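Local coordinates for probable quinone reductase Qor (NADPH:quinone reductase) (Zeta-crystallin homolog protein) (PDB 4RVU), which probably reduces quinones with electrons taken from NADPH, at residues 133-138 / 271-276. Residues are numbered along the deposited sequence; the frame is centred on the assembly and turned at random.
Sequences AHYLLK and PSLFHF. With NDP (NADPH dihydro-nicotinamide-adenine-dinucleotide phosphate), chain E.
Tyr135 reaches from helix 120-140 into the loop 271-276 and lays its ring almost flat against that of Phe276, an offset stack with centroids 4.0 Å apart and planes at 5°. The overlap starts at the root of the side chain: Tyr135 CB touches CG and CD1 of Phe276, and Tyr135 CG lies 3.5 Å from Phe276 CG. The CA–CB bond of Tyr135 already points toward the loop; a chi1 of 84°, with CG between the backbone N and the carbonyl carbon, then sets the ring against Phe276. Further out its two long sides differ. On one, CD1 lies over the centre of the Phe276 ring, and CE1 still touches Phe276 CE2 while meeting Pro271 CB at 3.6 Å; on the other, CD2 packs against Leu273 CD1 at 3.7 Å as well as touching Phe276 CB, and CE2 lies against the CA and CD1 of the same leucine. Beside this, the CD2 methyl of Leu136 lightly touches Pro271 CG.

The loop follows strand 267-269, an outermost strand, within this chain, of the six-stranded parallel sheet of the Rossmann-type domain, and its 3-10 turn at 273-275 brings Leu273 and Phe276 to the tyrosine. Ser272 N and His275 ND1 are hydrogen-bonded to Ser265 OG of the second subunit, placing this loop at the dimer interface as well as at the cofactor.

Near the tip, Tyr135 CZ touches Phe276 CD2 and the carboxamide oxygen O7N of NADPH. Tyr135 OH donates to O7N, 2.7 Å away and near the plane of the phenol ring. Leu273 N gives O7N a second hydrogen bond, bent to 132° at the hydrogen, while the amide nitrogen N7N donates to Pro271 O at 3.0 Å, which ties the amide's oxygen and nitrogen to partners of opposite kind.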
loop_
_atom_site.group_PDB
_atom_site.type_symbol
_atom_site.label_atom_id
_atom_site.label_comp_id
_atom_site.label_asym_id
_atom_site.label_seq_id
_atom_site.Cartn_x
_atom_site.Cartn_y
_atom_site.Cartn_z
ATOM N N ALA A 133 -1.109 10.386 -14.460
ATOM C CA ALA A 133 -0.544 9.186 -15.076
ATOM C C ALA A 133 0.944 9.063 -14.747
ATOM O O ALA A 133 1.429 7.970 -14.447
ATOM C CB ALA A 133 -0.776 9.184 -16.589
ATOM N N HIS A 134 1.665 10.181 -14.769
ATOM C CA HIS A 134 3.092 10.146 -14.456
ATOM C C HIS A 134 3.337 9.596 -13.055
ATOM O O HIS A 134 4.123 8.662 -12.882
ATOM C CB HIS A 134 3.731 11.532 -14.565
ATOM C CG HIS A 134 5.211 11.525 -14.348
ATOM N ND1 HIS A 134 5.784 11.599 -13.093
ATOM C CD2 HIS A 134 6.241 11.424 -15.224
ATOM C CE1 HIS A 134 7.099 11.562 -13.210
ATOM N NE2 HIS A 134 7.403 11.454 -14.494
ATOM N N TYR A 135 2.685 10.175 -12.049
ATOM C CA TYR A 135 2.976 9.737 -10.683
ATOM C C TYR A 135 2.507 8.296 -10.463
ATOM O O TYR A 135 3.131 7.531 -9.716
ATOM C CB TYR A 135 2.469 10.740 -9.614
ATOM C CG TYR A 135 1.005 10.659 -9.173
ATOM C CD1 TYR A 135 0.532 9.562 -8.452
ATOM C CD2 TYR A 135 0.130 11.721 -9.401
ATOM C CE1 TYR A 135 -0.776 9.488 -8.028
ATOM C CE2 TYR A 135 -1.187 11.664 -8.969
ATOM C CZ TYR A 135 -1.629 10.543 -8.280
ATOM O OH TYR A 135 -2.932 10.459 -7.835
ATOM N N LEU A 136 1.426 7.920 -11.136
ATOM C CA LEU A 136 0.915 6.551 -11.015
ATOM C C LEU A 136 1.916 5.535 -11.569
ATOM O O LEU A 136 2.133 4.485 -10.955
ATOM C CB LEU A 136 -0.449 6.414 -11.706
ATOM C CG LEU A 136 -1.670 6.988 -10.980
ATOM C CD1 LEU A 136 -2.926 6.950 -11.861
ATOM C CD2 LEU A 136 -1.919 6.289 -9.638
ATOM N N LEU A 137 2.527 5.856 -12.710
ATOM C CA LEU A 137 3.434 4.940 -13.418
ATOM C C LEU A 137 4.885 5.031 -12.975
ATOM O O LEU A 137 5.660 4.109 -13.206
ATOM C CB LEU A 137 3.381 5.199 -14.920
ATOM C CG LEU A 137 2.075 4.862 -15.614
ATOM C CD1 LEU A 137 2.093 5.417 -17.024
ATOM C CD2 LEU A 137 1.884 3.363 -15.645
ATOM N N LYS A 138 5.266 6.151 -12.372
ATOM C CA LYS A 138 6.670 6.367 -12.029
ATOM C C LYS A 138 6.943 6.342 -10.528
ATOM O O LYS A 138 8.077 6.106 -10.113
ATOM C CB LYS A 138 7.173 7.696 -12.616
ATOM C CG LYS A 138 7.222 7.741 -14.141
ATOM C CD LYS A 138 8.438 6.990 -14.673
ATOM C CE LYS A 138 8.500 7.012 -16.204
ATOM N NZ LYS A 138 8.613 8.367 -16.743
ATOM N N PRO A 271 -3.843 7.359 -3.666
ATOM C CA PRO A 271 -3.076 8.597 -3.791
ATOM C C PRO A 271 -3.913 9.791 -4.249
ATOM O O PRO A 271 -5.002 9.640 -4.830
ATOM C CB PRO A 271 -2.047 8.255 -4.873
ATOM C CG PRO A 271 -2.772 7.261 -5.759
ATOM C CD PRO A 271 -3.605 6.435 -4.792
ATOM N N SER A 272 -3.381 10.974 -3.960
ATOM C CA SER A 272 -3.911 12.240 -4.449
ATOM C C SER A 272 -2.761 13.026 -5.072
ATOM O O SER A 272 -1.644 13.012 -4.549
ATOM C CB SER A 272 -4.533 13.022 -3.290
ATOM O OG SER A 272 -4.422 14.416 -3.480
ATOM N N LEU A 273 -3.041 13.688 -6.197
ATOM C CA LEU A 273 -2.071 14.511 -6.925
ATOM C C LEU A 273 -1.342 15.503 -6.008
ATOM O O LEU A 273 -0.155 15.807 -6.203
ATOM C CB LEU A 273 -2.781 15.267 -8.073
ATOM C CG LEU A 273 -1.904 16.165 -8.951
ATOM C CD1 LEU A 273 -0.816 15.331 -9.627
ATOM C CD2 LEU A 273 -2.714 16.968 -9.999
ATOM N N PHE A 274 -2.059 16.010 -5.014
ATOM C CA PHE A 274 -1.479 16.927 -4.035
ATOM C C PHE A 274 -0.147 16.420 -3.455
ATOM O O PHE A 274 0.805 17.194 -3.298
ATOM C CB PHE A 274 -2.491 17.199 -2.919
ATOM C CG PHE A 274 -1.965 18.093 -1.836
ATOM C CD1 PHE A 274 -1.926 19.467 -2.014
ATOM C CD2 PHE A 274 -1.506 17.560 -0.636
ATOM C CE1 PHE A 274 -1.437 20.301 -1.014
ATOM C CE2 PHE A 274 -1.017 18.386 0.366
ATOM C CZ PHE A 274 -0.985 19.761 0.176
ATOM N N HIS A 275 -0.060 15.122 -3.173
ATOM C CA HIS A 275 1.139 14.574 -2.535
ATOM C C HIS A 275 2.237 14.221 -3.533
ATOM O O HIS A 275 3.280 13.702 -3.148
ATOM C CB HIS A 275 0.800 13.348 -1.670
ATOM C CG HIS A 275 -0.174 13.632 -0.570
ATOM N ND1 HIS A 275 -1.426 13.055 -0.519
ATOM C CD2 HIS A 275 -0.087 14.437 0.517
ATOM C CE1 HIS A 275 -2.064 13.488 0.553
ATOM N NE2 HIS A 275 -1.274 14.328 1.200
ATOM N N PHE A 276 2.011 14.506 -4.815
ATOM C CA PHE A 276 3.037 14.267 -5.824
ATOM C C PHE A 276 3.404 15.549 -6.572
ATOM O O PHE A 276 4.127 15.511 -7.559
ATOM C CB PHE A 276 2.608 13.155 -6.793
ATOM C CG PHE A 276 2.281 11.863 -6.103
ATOM C CD1 PHE A 276 3.231 10.851 -6.018
ATOM C CD2 PHE A 276 1.042 11.679 -5.491
ATOM C CE1 PHE A 276 2.939 9.656 -5.350
ATOM C CE2 PHE A 276 0.748 10.500 -4.814
ATOM C CZ PHE A 276 1.698 9.479 -4.756
HETATM P PA NDP E . -12.709 9.892 -17.050
HETATM O O1A NDP E . -12.501 10.677 -18.314
HETATM O O2A NDP E . -11.962 8.605 -16.846
HETATM O O5B NDP E . -14.282 9.607 -16.877
HETATM C C5B NDP E . -14.737 8.647 -15.930
HETATM C C4B NDP E . -14.883 7.315 -16.647
HETATM O O4B NDP E . -15.052 6.244 -15.719
HETATM C C3B NDP E . -16.118 7.293 -17.529
HETATM O O3B NDP E . -15.844 7.790 -18.839
HETATM C C2B NDP E . -16.506 5.828 -17.549
HETATM O O2B NDP E . -15.986 5.184 -18.705
HETATM C C1B NDP E . -15.883 5.235 -16.294
HETATM N N9A NDP E . -16.992 4.870 -15.383
HETATM C C8A NDP E . -17.264 3.635 -14.931
HETATM N N7A NDP E . -18.358 3.640 -14.132
HETATM C C5A NDP E . -18.811 4.902 -14.074
HETATM C C6A NDP E . -19.932 5.604 -13.410
HETATM N N6A NDP E . -20.806 4.931 -12.630
HETATM N N1A NDP E . -20.051 6.933 -13.611
HETATM C C2A NDP E . -19.186 7.608 -14.386
HETATM N N3A NDP E . -18.148 7.038 -15.019
HETATM C C4A NDP E . -17.909 5.711 -14.905
HETATM O O3 NDP E . -12.426 10.866 -15.808
HETATM P PN NDP E . -10.977 11.501 -15.543
HETATM O O1N NDP E . -10.029 11.006 -16.602
HETATM O O2N NDP E . -11.164 12.977 -15.309
HETATM O O5D NDP E . -10.561 10.828 -14.146
HETATM C C5D NDP E . -10.459 9.411 -14.028
HETATM C C4D NDP E . -10.597 9.007 -12.568
HETATM O O4D NDP E . -9.395 9.313 -11.866
HETATM C C3D NDP E . -11.702 9.787 -11.886
HETATM O O3D NDP E . -12.368 8.910 -10.979
HETATM C C2D NDP E . -10.987 10.866 -11.103
HETATM O O2D NDP E . -11.717 11.186 -9.917
HETATM C C1D NDP E . -9.655 10.209 -10.784
HETATM N N1N NDP E . -8.531 11.140 -10.671
HETATM C C2N NDP E . -7.743 11.051 -9.598
HETATM C C3N NDP E . -6.647 11.880 -9.418
HETATM C C7N NDP E . -5.809 11.728 -8.184
HETATM O O7N NDP E . -4.808 12.411 -8.057
HETATM N N7N NDP E . -6.180 10.840 -7.263
HETATM C C4N NDP E . -6.287 12.926 -10.447
HETATM C C5N NDP E . -7.215 12.912 -11.570
HETATM C C6N NDP E . -8.285 12.027 -11.641
HETATM P P2B NDP E . -16.520 3.733 -19.147
HETATM O O1X NDP E . -17.348 3.274 -17.981
HETATM O O2X NDP E . -17.312 3.993 -20.396
HETATM O O3X NDP E . -15.270 2.935 -19.384
#